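Local coordinates for ribulose-bisphosphate carboxylase (Alicyclobacillus acidocaldarius subsp. acidocaldarius, PDB 4NAS), which belongs to the ribulose-bisphosphate carboxylase large-chain family, joining an N-terminal alpha/beta domain to a TIM-barrel catalytic domain that holds bound calcium, at residues D24-R29 against E61-L66; L291-G296 against K330-A335; G343-L348 against R376-A381. One frame throughout, in Å; residues are numbered along the deposited sequence.

Interaction 1 of 3, residues D24-R29 against E61-L66; sequences DKLEAR and EGIRVL
Ile63 reaches from strand 59-68 to the first turn of helix 26-36, and its side chain, followed outward, shows how one branched residue can serve two different neighbours. CB is the fork, and the two arms leaving it part company. The short arm, CG2, meets a methyl of Leu26, with Ile63 CG2 lying 4.1 Å from Leu26 CD1. The longer arm starts at CG1, which is anti to the carbonyl carbon (chi1 -55°), a torsion that turns this arm toward Glu27, and it passes 4.0 Å from Glu27 OE1. At the tip, Ile63 CD1 sits tightly against the carboxylate, 3.2 Å from Glu27 OE1 and 3.6 Å from Glu27 CD. The same methyl also comes within 3.9 Å of Leu26 O on the helix backbone.

The helix packs here against the largely antiparallel sheet that the N-terminal domain mainly builds, in which 59-68 is the outermost strand within the chain. A classic beta bulge, with Glu61 and Gly62 both facing Asp79, lies just before Ile63 on that strand. Arg64, its CB directed away from the helix, forms salt bridges with Glu77 and Asp79 on the adjacent strand.

Leu26 is the buried partner. Its CD1 is shared between Ile63 and Val65, standing 4.1 Å from Val65 CG2, and the Leu26 and Val65 side chains cross at about a right angle. Leu26 also touches Val74, Ala76 and Leu19, reaching the next two strands across the sheet, 73-83 and 12-22. Glu27, by contrast, is an exposed residue whose chain bends at chi2 (75°), which brings the carboxylate up to the Ile63 terminal methyl.

Interaction 2 of 3, residues L291-G296 against K330-A335; sequences LMRLAG and KPVLPA
Arg293 and Val332 lie alongside each other with their side chains running in opposite directions, the aliphatic part of the arginine sliding past the valine. The touching branch of Val332 is CG2, which rests 3.7 Å from Arg293 CG and 3.8 Å from Arg293 CB. The arginine leaves its backbone with CG anti to N (chi1 179°), which sets its direction, and the chain is extended from CG to NE; together these carry the guanidinium past Val332 to the backbone of Lys330 and Pro331.

There the flat group is met in two ways. Near its edge, Arg293 NE donates to Lys330 O at 2.9 Å. The bond is bent, with an N-H...O angle of 144°, and NE stands well above the carbonyl plane, 48° out of it. Over one face lies Pro331, whose CA is 3.9 Å from Arg293 CZ. The other nitrogens are held from outside the two segments: NH1 bonds to His329 O, while NH2 bonds to both Ala325 O and His322 O. Backbone carbonyls thus fix the rotation of this buried cation, and their partial negative charge probably helps to stabilise it.

The helix ends two residues later. Gly296, with positive phi, is the C-prime residue of a Schellman motif, in which Gly296 N makes a weak bond to Arg293 O; the same Gly296 N also bonds to Met292 O at 3.1 Å. Val332 in turn leans on Leu323 of helix 313-324. An arginine near the end of helix 284-295 therefore secures the loop that leads into strand 333-337, a helix-to-loop contact of the TIM-barrel catalytic domain that bridges over strand 299-303 and helix 313-324 in the sequence.

Interaction 3 of 3, residues G343-L348 against R376-A381; sequences GLVPRL and RAFFDA
Val345 meets Ala381 and Phe378 through carbon alone, and the shortest sound polar bond at this contact belongs to the backbone of one helix, from Asp380 N to Arg376 O at 2.8 Å. One residue further on, Ala381 N bonds to Ala377 O, and the same regular pattern appears opposite, where Leu348 N reaches Leu344 O. With their peptide groups paired in this way, the two helices can present bare hydrocarbon to each other.

Val345 does the filling from its side. Its CB lies 3.9 Å from Ala381 CB, and both of its methyls, Val345 CG1 and Val345 CG2, are 4.1 Å from that same Ala381 CB, so that the whole branched end faces the alanine methyl. The smallness of alanine is consistent with the close approach of the backbones, the CA atoms of Val345 and Ala381 being 6.4 Å apart.

Helices 345-352 and 371-386 come before and after strand 357-359 in the TIM-barrel catalytic domain, and their helix-to-helix contact is consistent with the outer helical layer of the barrel. Leu358 of that strand touches Val345, and Leu391 of helix 391-394 touches Ala381.

Phe378, one turn before Ala381, supplies the second surface. Its CG is anti to the carbonyl carbon (chi1 -76°), and the ring extends toward the partner helix, although the CB itself points neither at it nor away. Val345 CG2 comes at the ring's edge, close to its plane, and lies 3.9 Å from Phe378 CD1; the contact is edge-on. Pro342 touches the same aromatic side chain from the loop before Gly343.

How the interactions relate
Distance from the chain centre and burial do not run together: interaction 2 is the most central yet only partly buried, whereas all touching residues of interaction 3 are buried. Interaction 1 belongs to the N-terminal domain, its centre about 33 Å from that of the chain, and mixes apolar packing with an exposed carboxylate. Interactions 2 and 3 share the catalytic domain, where strand 333-337 and helix 345-352 follow each other in the chain; their nearest atoms are about 8 Å apart. Interaction 2 joins a helix to a loop and depends on a cross-segment hydrogen bond. In interaction 3 two helices meet through hydrocarbon only. Interaction 1 instead sets a helix on a sheet.

Interaction 1 of 3, residues D24-R29 against E61-L66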
loop_
_atom_site.group_PDB
_atom_site.type_symbol
_atom_site.label_atom_id
_atom_site.label_comp_id
_atom_site.label_asym_id
_atom_site.label_seq_id
_atom_site.Cartn_x
_atom_site.Cartn_y
_atom_site.Cartn_z
ATOM N N ASP B 24 12.124 24.463 -18.147
ATOM C CA ASP B 24 11.581 25.760 -17.742
ATOM C C ASP B 24 10.317 25.652 -16.892
ATOM O O ASP B 24 9.728 26.666 -16.509
ATOM C CB ASP B 24 11.321 26.636 -18.966
ATOM C CG ASP B 24 10.428 25.957 -19.987
ATOM O OD1 ASP B 24 10.286 24.715 -19.933
ATOM O OD2 ASP B 24 9.876 26.673 -20.849
ATOM N N LYS B 25 9.913 24.423 -16.592
ATOM C CA LYS B 25 8.718 24.184 -15.803
ATOM C C LYS B 25 9.107 23.769 -14.398
ATOM O O LYS B 25 8.295 23.840 -13.477
ATOM C CB LYS B 25 7.870 23.082 -16.441
ATOM C CG LYS B 25 7.600 23.283 -17.922
ATOM N N LEU B 26 10.361 23.346 -14.245
ATOM C CA LEU B 26 10.839 22.767 -12.994
ATOM C C LEU B 26 10.633 23.683 -11.786
ATOM O O LEU B 26 10.162 23.246 -10.729
ATOM C CB LEU B 26 12.316 22.393 -13.117
ATOM C CG LEU B 26 12.642 21.094 -13.845
ATOM C CD1 LEU B 26 14.143 20.876 -13.872
ATOM C CD2 LEU B 26 11.940 19.908 -13.191
ATOM N N GLU B 27 10.985 24.951 -11.953
ATOM C CA GLU B 27 10.929 25.915 -10.860
ATOM C C GLU B 27 9.491 26.150 -10.388
ATOM O O GLU B 27 9.214 26.117 -9.193
ATOM C CB GLU B 27 11.578 27.228 -11.292
ATOM C CG GLU B 27 12.519 27.826 -10.249
ATOM C CD GLU B 27 13.853 27.093 -10.144
ATOM O OE1 GLU B 27 14.306 26.851 -9.006
ATOM O OE2 GLU B 27 14.457 26.775 -11.195
ATOM N N ALA B 28 8.574 26.367 -11.329
ATOM C CA ALA B 28 7.157 26.513 -10.995
ATOM C C ALA B 28 6.562 25.216 -10.426
ATOM O O ALA B 28 5.818 25.242 -9.447
ATOM C CB ALA B 28 6.364 26.971 -12.208
ATOM N N ARG B 29 6.885 24.084 -11.042
ATOM C CA ARG B 29 6.345 22.817 -10.574
ATOM C C ARG B 29 6.767 22.551 -9.133
ATOM O O ARG B 29 5.942 22.162 -8.312
ATOM C CB ARG B 29 6.761 21.660 -11.480
ATOM C CG ARG B 29 6.158 20.341 -11.058
ATOM C CD ARG B 29 6.443 19.236 -12.039
ATOM N NE ARG B 29 6.052 17.945 -11.491
ATOM C CZ ARG B 29 6.155 16.788 -12.136
ATOM N NH1 ARG B 29 6.625 16.750 -13.377
ATOM N NH2 ARG B 29 5.775 15.660 -11.536
ATOM N N GLU B 61 13.886 23.045 -1.473
ATOM C CA GLU B 61 15.239 23.038 -0.903
ATOM C C GLU B 61 16.327 22.912 -1.963
ATOM O O GLU B 61 17.449 23.386 -1.771
ATOM C CB GLU B 61 15.390 21.935 0.149
ATOM C CG GLU B 61 14.483 22.106 1.361
ATOM C CD GLU B 61 15.003 23.131 2.353
ATOM O OE1 GLU B 61 15.668 22.721 3.330
ATOM O OE2 GLU B 61 14.741 24.341 2.164
ATOM N N GLY B 62 15.998 22.274 -3.081
ATOM C CA GLY B 62 16.952 22.140 -4.168
ATOM C C GLY B 62 16.368 21.559 -5.440
ATOM O O GLY B 62 15.439 20.750 -5.409
ATOM N N ILE B 63 16.913 22.006 -6.568
ATOM C CA ILE B 63 16.572 21.470 -7.882
ATOM C C ILE B 63 17.862 21.117 -8.611
ATOM O O ILE B 63 18.717 21.972 -8.789
ATOM C CB ILE B 63 15.825 22.502 -8.739
ATOM C CG1 ILE B 63 14.576 23.016 -8.010
ATOM C CG2 ILE B 63 15.480 21.908 -10.100
ATOM C CD1 ILE B 63 13.625 23.749 -8.898
ATOM N N ARG B 64 17.995 19.863 -9.029
ATOM C CA ARG B 64 19.214 19.385 -9.669
ATOM C C ARG B 64 18.902 18.664 -10.978
ATOM O O ARG B 64 18.287 17.602 -10.983
ATOM C CB ARG B 64 19.980 18.440 -8.738
ATOM C CG ARG B 64 20.434 19.059 -7.421
ATOM C CD ARG B 64 21.136 18.031 -6.546
ATOM N NE ARG B 64 20.235 16.981 -6.065
ATOM C CZ ARG B 64 19.441 17.119 -5.007
ATOM N NH1 ARG B 64 19.439 18.263 -4.328
ATOM N NH2 ARG B 64 18.654 16.123 -4.624
ATOM N N VAL B 65 19.343 19.240 -12.088
ATOM C CA VAL B 65 19.180 18.601 -13.383
ATOM C C VAL B 65 20.194 17.466 -13.515
ATOM O O VAL B 65 21.396 17.680 -13.363
ATOM C CB VAL B 65 19.384 19.616 -14.517
ATOM C CG1 VAL B 65 19.672 18.909 -15.819
ATOM C CG2 VAL B 65 18.172 20.521 -14.645
ATOM N N LEU B 66 19.712 16.255 -13.772
ATOM C CA LEU B 66 20.603 15.104 -13.865
ATOM C C LEU B 66 21.007 14.835 -15.311
ATOM O O LEU B 66 22.147 14.465 -15.587
ATOM C CB LEU B 66 19.969 13.865 -13.256
ATOM C CG LEU B 66 19.575 13.956 -11.780
ATOM C CD1 LEU B 66 19.342 12.571 -11.219
ATOM C CD2 LEU B 66 20.622 14.714 -10.954
#

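Interaction 2 of 3, residues L291-G296 against K330-A335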
loop_
_atom_site.group_PDB
_atom_site.type_symbol
_atom_site.label_atom_id
_atom_site.label_comp_id
_atom_site.label_asym_id
_atom_site.label_seq_id
_atom_site.Cartn_x
_atom_site.Cartn_y
_atom_site.Cartn_z
ATOM N N LEU B 291 11.103 2.592 6.477
ATOM C CA LEU B 291 9.727 2.458 6.951
ATOM C C LEU B 291 9.501 1.220 7.838
ATOM O O LEU B 291 8.725 1.266 8.803
ATOM C CB LEU B 291 8.781 2.384 5.753
ATOM C CG LEU B 291 8.730 3.661 4.906
ATOM C CD1 LEU B 291 7.582 3.601 3.916
ATOM C CD2 LEU B 291 8.598 4.853 5.796
HETATM N N MSE B 292 10.162 0.118 7.489
HETATM C CA MSE B 292 10.074 -1.113 8.279
HETATM C C MSE B 292 10.590 -0.947 9.704
HETATM O O MSE B 292 9.963 -1.412 10.654
HETATM C CB MSE B 292 10.859 -2.237 7.601
HETATM C CG MSE B 292 10.252 -2.741 6.328
HETATM SE SE MSE B 292 8.466 -3.420 6.632
HETATM C CE MSE B 292 8.229 -4.219 4.897
ATOM N N ARG B 293 11.750 -0.305 9.854
ATOM C CA ARG B 293 12.304 -0.066 11.188
ATOM C C ARG B 293 11.364 0.847 11.999
ATOM O O ARG B 293 11.100 0.619 13.189
ATOM C CB ARG B 293 13.730 0.515 11.097
ATOM C CG ARG B 293 14.381 0.809 12.438
ATOM C CD ARG B 293 15.837 1.235 12.222
ATOM N NE ARG B 293 16.582 1.310 13.474
ATOM C CZ ARG B 293 17.833 1.750 13.569
ATOM N NH1 ARG B 293 18.433 1.795 14.754
ATOM N NH2 ARG B 293 18.465 2.178 12.486
ATOM N N LEU B 294 10.824 1.862 11.348
ATOM C CA LEU B 294 9.934 2.786 12.056
ATOM C C LEU B 294 8.664 2.078 12.515
ATOM O O LEU B 294 8.160 2.332 13.605
ATOM C CB LEU B 294 9.547 3.949 11.151
ATOM C CG LEU B 294 10.670 4.910 10.737
ATOM C CD1 LEU B 294 10.151 5.981 9.729
ATOM C CD2 LEU B 294 11.281 5.554 11.961
ATOM N N ALA B 295 8.160 1.193 11.659
ATOM C CA ALA B 295 6.914 0.481 11.908
ATOM C C ALA B 295 7.070 -0.590 12.993
ATOM O O ALA B 295 6.088 -0.973 13.622
ATOM C CB ALA B 295 6.387 -0.131 10.603
ATOM N N GLY B 296 8.293 -1.089 13.197
ATOM C CA GLY B 296 8.560 -1.989 14.312
ATOM C C GLY B 296 9.039 -3.400 13.976
ATOM O O GLY B 296 8.992 -4.291 14.819
ATOM N N LYS B 330 15.748 0.861 18.192
ATOM C CA LYS B 330 16.615 -0.309 18.110
ATOM C C LYS B 330 16.899 -0.685 16.651
ATOM O O LYS B 330 16.060 -0.471 15.766
ATOM C CB LYS B 330 15.952 -1.518 18.805
ATOM C CG LYS B 330 15.669 -1.355 20.316
ATOM C CD LYS B 330 14.861 -2.551 20.801
ATOM C CE LYS B 330 14.899 -2.723 22.308
ATOM N NZ LYS B 330 14.183 -1.631 22.971
ATOM N N PRO B 331 18.078 -1.275 16.401
ATOM C CA PRO B 331 18.451 -1.782 15.072
ATOM C C PRO B 331 17.731 -3.085 14.734
ATOM O O PRO B 331 17.278 -3.822 15.618
ATOM C CB PRO B 331 19.959 -2.021 15.210
ATOM C CG PRO B 331 20.124 -2.356 16.637
ATOM C CD PRO B 331 19.163 -1.481 17.383
ATOM N N VAL B 332 17.632 -3.359 13.447
ATOM C CA VAL B 332 16.833 -4.462 12.938
ATOM C C VAL B 332 17.774 -5.509 12.356
ATOM O O VAL B 332 18.799 -5.156 11.788
ATOM C CB VAL B 332 15.888 -3.977 11.828
ATOM C CG1 VAL B 332 15.044 -5.137 11.265
ATOM C CG2 VAL B 332 15.010 -2.848 12.353
ATOM N N LEU B 333 17.424 -6.786 12.501
ATOM C CA LEU B 333 18.199 -7.872 11.904
ATOM C C LEU B 333 17.834 -8.026 10.438
ATOM O O LEU B 333 16.670 -8.188 10.108
ATOM C CB LEU B 333 17.907 -9.203 12.628
ATOM C CG LEU B 333 18.644 -9.549 13.919
ATOM C CD1 LEU B 333 17.896 -10.670 14.656
ATOM C CD2 LEU B 333 20.074 -9.990 13.600
ATOM N N PRO B 334 18.824 -7.955 9.548
ATOM C CA PRO B 334 18.555 -8.218 8.130
ATOM C C PRO B 334 18.484 -9.710 7.814
ATOM O O PRO B 334 19.313 -10.527 8.292
ATOM C CB PRO B 334 19.750 -7.576 7.417
ATOM C CG PRO B 334 20.837 -7.563 8.443
ATOM C CD PRO B 334 20.183 -7.441 9.784
ATOM N N ALA B 335 17.487 -10.072 7.019
ATOM C CA ALA B 335 17.310 -11.458 6.597
ATOM C C ALA B 335 17.228 -11.521 5.062
ATOM O O ALA B 335 16.139 -11.660 4.490
ATOM C CB ALA B 335 16.060 -12.028 7.226
#

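Interaction 3 of 3, residues G343-L348 against R376-A381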
loop_
_atom_site.group_PDB
_atom_site.type_symbol
_atom_site.label_atom_id
_atom_site.label_comp_id
_atom_site.label_asym_id
_atom_site.label_seq_id
_atom_site.Cartn_x
_atom_site.Cartn_y
_atom_site.Cartn_z
ATOM N N GLY B 343 27.692 -22.473 1.083
ATOM C CA GLY B 343 28.879 -21.980 0.410
ATOM C C GLY B 343 28.953 -20.463 0.414
ATOM O O GLY B 343 30.027 -19.879 0.271
ATOM N N LEU B 344 27.808 -19.820 0.590
ATOM C CA LEU B 344 27.764 -18.363 0.584
ATOM C C LEU B 344 27.997 -17.784 1.973
ATOM O O LEU B 344 28.249 -16.590 2.097
ATOM C CB LEU B 344 26.446 -17.846 -0.013
ATOM C CG LEU B 344 26.390 -16.364 -0.431
ATOM C CD1 LEU B 344 27.283 -16.089 -1.655
ATOM C CD2 LEU B 344 24.946 -15.841 -0.658
ATOM N N VAL B 345 27.921 -18.625 3.008
ATOM C CA VAL B 345 28.078 -18.161 4.392
ATOM C C VAL B 345 29.275 -17.236 4.690
ATOM O O VAL B 345 29.100 -16.213 5.354
ATOM C CB VAL B 345 27.950 -19.295 5.443
ATOM C CG1 VAL B 345 28.452 -18.839 6.808
ATOM C CG2 VAL B 345 26.500 -19.749 5.553
ATOM N N PRO B 346 30.480 -17.578 4.204
ATOM C CA PRO B 346 31.599 -16.669 4.475
ATOM C C PRO B 346 31.428 -15.296 3.827
ATOM O O PRO B 346 31.822 -14.297 4.412
ATOM C CB PRO B 346 32.799 -17.391 3.847
ATOM C CG PRO B 346 32.410 -18.827 3.828
ATOM C CD PRO B 346 30.935 -18.812 3.535
ATOM N N ARG B 347 30.881 -15.257 2.617
ATOM C CA ARG B 347 30.599 -13.987 1.961
ATOM C C ARG B 347 29.565 -13.239 2.768
ATOM O O ARG B 347 29.656 -12.015 2.929
ATOM C CB ARG B 347 30.111 -14.195 0.522
ATOM C CG ARG B 347 29.670 -12.915 -0.187
ATOM C CD ARG B 347 30.743 -11.806 -0.139
ATOM N NE ARG B 347 31.791 -12.004 -1.137
ATOM C CZ ARG B 347 31.680 -11.622 -2.406
ATOM N NH1 ARG B 347 32.672 -11.847 -3.252
ATOM N NH2 ARG B 347 30.568 -11.019 -2.828
ATOM N N LEU B 348 28.578 -13.965 3.277
ATOM C CA LEU B 348 27.542 -13.325 4.086
ATOM C C LEU B 348 28.097 -12.735 5.383
ATOM O O LEU B 348 27.645 -11.683 5.823
ATOM C CB LEU B 348 26.358 -14.267 4.328
ATOM C CG LEU B 348 25.528 -14.493 3.055
ATOM C CD1 LEU B 348 24.536 -15.652 3.209
ATOM C CD2 LEU B 348 24.799 -13.195 2.634
ATOM N N ARG B 376 22.041 -28.618 9.217
ATOM C CA ARG B 376 23.359 -28.934 9.777
ATOM C C ARG B 376 24.456 -28.263 8.949
ATOM O O ARG B 376 25.394 -27.684 9.507
ATOM C CB ARG B 376 23.585 -30.451 9.851
ATOM C CG ARG B 376 22.670 -31.140 10.849
ATOM C CD ARG B 376 22.856 -32.637 10.849
ATOM N NE ARG B 376 24.145 -33.022 11.411
ATOM C CZ ARG B 376 24.349 -33.241 12.703
ATOM N NH1 ARG B 376 23.343 -33.114 13.558
ATOM N NH2 ARG B 376 25.556 -33.600 13.137
ATOM N N ALA B 377 24.300 -28.334 7.623
ATOM C CA ALA B 377 25.196 -27.683 6.658
ATOM C C ALA B 377 25.515 -26.229 6.982
ATOM O O ALA B 377 26.665 -25.801 6.885
ATOM C CB ALA B 377 24.599 -27.751 5.267
ATOM N N PHE B 378 24.495 -25.454 7.337
ATOM C CA PHE B 378 24.723 -24.050 7.643
ATOM C C PHE B 378 25.533 -23.926 8.924
ATOM O O PHE B 378 26.482 -23.145 9.005
ATOM C CB PHE B 378 23.408 -23.267 7.730
ATOM C CG PHE B 378 22.791 -22.966 6.385
ATOM C CD1 PHE B 378 23.236 -21.887 5.625
ATOM C CD2 PHE B 378 21.753 -23.744 5.887
ATOM C CE1 PHE B 378 22.677 -21.606 4.382
ATOM C CE2 PHE B 378 21.192 -23.472 4.652
ATOM C CZ PHE B 378 21.652 -22.399 3.896
ATOM N N PHE B 379 25.171 -24.708 9.926
ATOM C CA PHE B 379 25.949 -24.735 11.150
ATOM C C PHE B 379 27.410 -25.190 10.934
ATOM O O PHE B 379 28.324 -24.678 11.590
ATOM C CB PHE B 379 25.205 -25.527 12.240
ATOM C CG PHE B 379 24.042 -24.770 12.838
ATOM C CD1 PHE B 379 24.262 -23.744 13.754
ATOM C CD2 PHE B 379 22.737 -25.059 12.473
ATOM C CE1 PHE B 379 23.202 -23.022 14.296
ATOM C CE2 PHE B 379 21.663 -24.335 13.018
ATOM C CZ PHE B 379 21.901 -23.324 13.931
ATOM N N ASP B 380 27.636 -26.100 9.986
ATOM C CA ASP B 380 29.001 -26.526 9.633
ATOM C C ASP B 380 29.846 -25.366 9.065
ATOM O O ASP B 380 31.029 -25.194 9.408
ATOM C CB ASP B 380 28.969 -27.690 8.625
ATOM C CG ASP B 380 28.454 -28.995 9.234
ATOM O OD1 ASP B 380 28.638 -29.196 10.451
ATOM O OD2 ASP B 380 27.877 -29.827 8.483
ATOM N N ALA B 381 29.229 -24.581 8.195
ATOM C CA ALA B 381 29.861 -23.401 7.608
ATOM C C ALA B 381 30.092 -22.306 8.641
ATOM O O ALA B 381 31.110 -21.617 8.614
ATOM C CB ALA B 381 29.009 -22.870 6.456
#